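Local coordinates for protein putative epimerase (Burkholderia cenocepacia, PDB 4LW8) that probably acts as an NAD(P)-dependent sugar epimerase or dehydratase with a Rossmann fold, in the pathway that builds the lipopolysaccharide O-antigen, at residues Asp73-Ala76 / Met77-Ala81; Asn110-Gly113 / Thr114-Leu118. All blocks are in the same frame, centred on the assembly; numbering follows the deposited sequence. Where two conformers were deposited one is given.

In the fold
Both interactions are local and lie in the NAD(P)-binding Rossmann part of the chain. Coming from the N terminus, the chain passes strand 65-68 and enters helix 74-84, where interaction 1 (73-76 with 77-81) forms the first turns and their cap. It then runs through strand 88-91 into helix 103-122, whose middle turns make interaction 2 (110-113 with 114-118). The two follow in series, neither nesting nor crossing, and each closes only single helical turns. Their centres are about 11 Å apart, and the helices touch: Ala-74 packs on Asn-116, and Met-77 on Leu-117. Helix 103-122 thus lies between helix 74-84 and helix 159-172, and also reaches the second subunit.

Interaction 1 of 2, residues Asp73-Ala76 / Met77-Ala81; sequences DAEA and MRAAA
Glu-75 OE1 is gripped by two nitrogens of Arg-78, NH2 at 2.8 Å and NE at 3.0 Å, in a salt bridge between residues about one helical turn apart. The guanidinium approaches side-on and directs both N-H groups at this single oxygen; the N-H of NH2 meets the syn lone pair of OE1, on the side of OE2. A weak third bond joins NE to OE2. With the two stronger bonds on OE1 and the carboxylate and guanidinium planes turned 32° against each other, this is not an evenly shared, coplanar pairing of both oxygens. Both side chains start anti to their backbone nitrogens and run side by side; a bend at chi2 of Glu-75 (49°) and one at chi3 of Arg-78 (59°) bring the charged ends together on the exposed side of the helix.

This is an i to i+3 ion pair at the start of helix 74-84, which follows strand 65-68 in the Rossmann domain. Asp-73 is the N-cap: its OD1 takes the N-H of Ala-76 at 3.1 Å, from well above the carboxylate plane, and so satisfies a backbone donor of the first turn. Its carbonyl opens the regular helical bonding, Met-77 N to Asp-73 O at 2.9 Å, and the next bonds run from Arg-78 N to Ala-74 O and from Ala-79 N to Glu-75 O. The negative charges of Asp-73 and Glu-75 near the helix start would probably suit its dipole. On the buried side, Met-77 sets CB against the carbonyl oxygens of Asp-73 and Ala-74, while its side chain packs on Val-69, Leu-71 and Ala-120.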
loop_
_atom_site.group_PDB
_atom_site.type_symbol
_atom_site.label_atom_id
_atom_site.label_comp_id
_atom_site.label_asym_id
_atom_site.label_seq_id
_atom_site.Cartn_x
_atom_site.Cartn_y
_atom_site.Cartn_z
ATOM N N ASP A 73 -16.670 -10.827 -0.780
ATOM C CA ASP A 73 -17.332 -11.912 -1.512
ATOM C C ASP A 73 -17.237 -11.623 -3.022
ATOM O O ASP A 73 -18.119 -10.974 -3.597
ATOM C CB ASP A 73 -18.793 -12.025 -1.055
ATOM C CG ASP A 73 -19.502 -13.231 -1.618
ATOM O OD1 ASP A 73 -19.001 -13.840 -2.597
ATOM O OD2 ASP A 73 -20.574 -13.568 -1.050
ATOM N N ALA A 74 -16.153 -12.080 -3.640
ATOM C CA ALA A 74 -15.821 -11.699 -5.009
ATOM C C ALA A 74 -16.925 -12.121 -5.966
ATOM O O ALA A 74 -17.307 -11.366 -6.863
ATOM C CB ALA A 74 -14.470 -12.310 -5.433
ATOM N N GLU A 75 -17.445 -13.329 -5.764
ATOM C CA GLU A 75 -18.475 -13.852 -6.641
ATOM C C GLU A 75 -19.788 -13.078 -6.492
ATOM O O GLU A 75 -20.428 -12.760 -7.495
ATOM C CB GLU A 75 -18.687 -15.344 -6.394
ATOM C CG GLU A 75 -19.793 -15.972 -7.241
ATOM C CD GLU A 75 -19.686 -15.632 -8.730
ATOM O OE1 GLU A 75 -20.745 -15.346 -9.343
ATOM O OE2 GLU A 75 -18.559 -15.668 -9.285
ATOM N N ALA A 76 -20.186 -12.748 -5.265
ATOM C CA ALA A 76 -21.401 -11.956 -5.082
ATOM C C ALA A 76 -21.227 -10.552 -5.672
ATOM O O ALA A 76 -22.179 -9.960 -6.191
ATOM C CB ALA A 76 -21.785 -11.868 -3.618
ATOM N N MET A 77 -20.016 -10.013 -5.603
ATOM C CA MET A 77 -19.753 -8.719 -6.221
ATOM C C MET A 77 -19.858 -8.808 -7.753
ATOM O O MET A 77 -20.399 -7.911 -8.402
ATOM C CB MET A 77 -18.384 -8.189 -5.813
ATOM C CG MET A 77 -18.061 -6.832 -6.417
ATOM S SD MET A 77 -19.218 -5.541 -5.922
ATOM C CE MET A 77 -18.954 -5.549 -4.151
ATOM N N ARG A 78 -19.350 -9.891 -8.329
ATOM C CA ARG A 78 -19.424 -10.066 -9.779
ATOM C C ARG A 78 -20.897 -10.126 -10.231
ATOM O O ARG A 78 -21.299 -9.438 -11.172
ATOM C CB ARG A 78 -18.669 -11.318 -10.207
ATOM C CG ARG A 78 -18.573 -11.508 -11.726
ATOM C CD ARG A 78 -18.483 -12.985 -12.128
ATOM N NE ARG A 78 -19.645 -13.747 -11.661
ATOM C CZ ARG A 78 -20.845 -13.732 -12.243
ATOM N NH1 ARG A 78 -21.049 -13.013 -13.341
ATOM N NH2 ARG A 78 -21.843 -14.447 -11.732
ATOM N N ALA A 79 -21.695 -10.935 -9.536
ATOM C CA ALA A 79 -23.114 -11.100 -9.855
ATOM C C ALA A 79 -23.910 -9.808 -9.668
ATOM O O ALA A 79 -24.795 -9.501 -10.473
ATOM C CB ALA A 79 -23.719 -12.215 -9.020
ATOM N N ALA A 80 -23.608 -9.055 -8.613
ATOM C CA ALA A 80 -24.258 -7.760 -8.403
ATOM C C ALA A 80 -23.944 -6.772 -9.538
ATOM O O ALA A 80 -24.827 -6.073 -10.028
ATOM C CB ALA A 80 -23.844 -7.156 -7.058
ATOM N N ALA A 81 -22.681 -6.709 -9.946
ATOM C CA ALA A 81 -22.271 -5.798 -11.008
ATOM C C ALA A 81 -22.917 -6.159 -12.331
ATOM O O ALA A 81 -23.354 -5.282 -13.086
ATOM C CB ALA A 81 -20.764 -5.812 -11.162
#

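Interaction 2 of 2, residues Asn110-Gly113 / Thr114-Leu118; sequences NIVG and TRNLL
Asn-116 lays its amide beside Val-112 one turn earlier, with OD1 4.0 Å and ND2 4.1 Å from CG1, the two side chains crossing at a slant. They sit on helix 103-122 of the Rossmann domain, the helix between strands 88-91 and 130-134, so the contact belongs to a beta-alpha-beta crossover. With CG of Asn-116 anti to its carbonyl carbon (chi1 -69°), the amide carbon comes 3.3 Å from Val-112 O, the same oxygen that accepts the backbone N-H of Asn-116 in a short 2.7 Å bond. Both asparagine amides find their polar partners elsewhere: Asn-116 ND2 donates to Leu-71 O, tying the helix to the loop ahead of helix 74-84, and at the start of this stretch Asn-110 bonds through ND2 to Ser-163 OG and through OD1 to the backbone N of Arg-95.

Through the wider pi-type turn at 110-113 the backbone N of Thr-114 stays 4.1 Å from Asn-110 O, and the Thr-114 hydroxyl takes that oxygen instead. Further on the regular bonding runs from Arg-115 N to Ile-111 O and from Leu-117 N to Gly-113 O. Arg-115 keeps its CB 3.4 Å from Val-112 O, then extends fully from CG to NE and leaves the helix to form a salt bridge with Asp-159 of the second subunit. Buried Thr-114 turns its hydroxyl back along the helix, beside its own backbone N (chi1 -59°). There OG1, also hydrogen-bonded to His-91 NE2, donates to Asn-110 O at 2.8 Å from 43° above the carbonyl plane.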
loop_
_atom_site.group_PDB
_atom_site.type_symbol
_atom_site.label_atom_id
_atom_site.label_comp_id
_atom_site.label_asym_id
_atom_site.label_seq_id
_atom_site.Cartn_x
_atom_site.Cartn_y
_atom_site.Cartn_z
ATOM N N ASN A 110 -10.279 -2.629 2.364
ATOM C CA ASN A 110 -9.939 -1.484 1.517
ATOM C C ASN A 110 -9.096 -1.809 0.279
ATOM O O ASN A 110 -9.201 -1.100 -0.727
ATOM C CB ASN A 110 -9.257 -0.394 2.350
ATOM C CG ASN A 110 -10.179 0.132 3.446
ATOM O OD1 ASN A 110 -11.388 -0.030 3.354
ATOM N ND2 ASN A 110 -9.615 0.749 4.484
ATOM N N ILE A 111 -8.257 -2.846 0.338
ATOM C CA ILE A 111 -7.474 -3.233 -0.844
ATOM C C ILE A 111 -8.166 -4.322 -1.661
ATOM O O ILE A 111 -8.422 -4.144 -2.851
ATOM C CB ILE A 111 -6.061 -3.752 -0.483
ATOM C CG1 ILE A 111 -5.276 -2.707 0.304
ATOM C CG2 ILE A 111 -5.305 -4.146 -1.745
ATOM C CD1 ILE A 111 -3.980 -3.262 0.886
ATOM N N VAL A 112 -8.425 -5.464 -1.032
ATOM C CA VAL A 112 -8.988 -6.597 -1.749
ATOM C C VAL A 112 -10.475 -6.352 -2.082
ATOM O O VAL A 112 -10.905 -6.685 -3.174
ATOM C CB VAL A 112 -8.793 -7.906 -0.961
ATOM C CG1 VAL A 112 -9.479 -9.111 -1.677
ATOM C CG2 VAL A 112 -7.303 -8.164 -0.787
ATOM N N GLY A 113 -11.232 -5.728 -1.179
ATOM C CA GLY A 113 -12.621 -5.386 -1.464
ATOM C C GLY A 113 -12.716 -4.488 -2.697
ATOM O O GLY A 113 -13.563 -4.680 -3.571
ATOM N N THR A 114 -11.833 -3.502 -2.776
ATOM C CA THR A 114 -11.768 -2.631 -3.953
ATOM C C THR A 114 -11.352 -3.430 -5.191
ATOM O O THR A 114 -11.907 -3.266 -6.268
ATOM C CB THR A 114 -10.793 -1.480 -3.726
ATOM O OG1 THR A 114 -11.238 -0.730 -2.586
ATOM C CG2 THR A 114 -10.735 -0.566 -4.953
ATOM N N ARG A 115 -10.378 -4.317 -5.026
ATOM C CA ARG A 115 -9.957 -5.147 -6.138
ATOM C C ARG A 115 -11.120 -6.027 -6.638
ATOM O O ARG A 115 -11.311 -6.182 -7.855
ATOM C CB ARG A 115 -8.755 -6.012 -5.746
ATOM C CG ARG A 115 -8.079 -6.678 -6.941
ATOM C CD ARG A 115 -7.040 -7.705 -6.543
ATOM N NE ARG A 115 -6.367 -8.236 -7.725
ATOM C CZ ARG A 115 -6.862 -9.196 -8.503
ATOM N NH1 ARG A 115 -8.035 -9.744 -8.221
ATOM N NH2 ARG A 115 -6.183 -9.609 -9.566
ATOM N N ASN A 116 -11.906 -6.583 -5.714
ATOM C CA ASN A 116 -13.058 -7.386 -6.113
ATOM C C ASN A 116 -14.049 -6.596 -6.942
ATOM O O ASN A 116 -14.591 -7.114 -7.921
ATOM C CB ASN A 116 -13.776 -7.961 -4.902
ATOM C CG ASN A 116 -12.967 -9.021 -4.203
ATOM O OD1 ASN A 116 -12.023 -9.563 -4.766
ATOM N ND2 ASN A 116 -13.346 -9.339 -2.979
ATOM N N LEU A 117 -14.279 -5.346 -6.550
ATOM C CA LEU A 117 -15.155 -4.454 -7.311
ATOM C C LEU A 117 -14.628 -4.219 -8.731
ATOM O O LEU A 117 -15.385 -4.304 -9.696
ATOM C CB LEU A 117 -15.317 -3.107 -6.598
ATOM C CG LEU A 117 -16.006 -2.008 -7.417
ATOM C CD1 LEU A 117 -17.482 -2.368 -7.728
ATOM C CD2 LEU A 117 -15.912 -0.652 -6.691
ATOM N N LEU A 118 -13.336 -3.899 -8.853
ATOM C CA LEU A 118 -12.741 -3.614 -10.157
ATOM C C LEU A 118 -12.781 -4.852 -11.047
ATOM O O LEU A 118 -13.104 -4.751 -12.230
ATOM C CB LEU A 118 -11.290 -3.094 -9.997
ATOM C CG LEU A 118 -11.185 -1.780 -9.205
ATOM C CD1 LEU A 118 -9.744 -1.383 -8.980
ATOM C CD2 LEU A 118 -11.941 -0.628 -9.893
#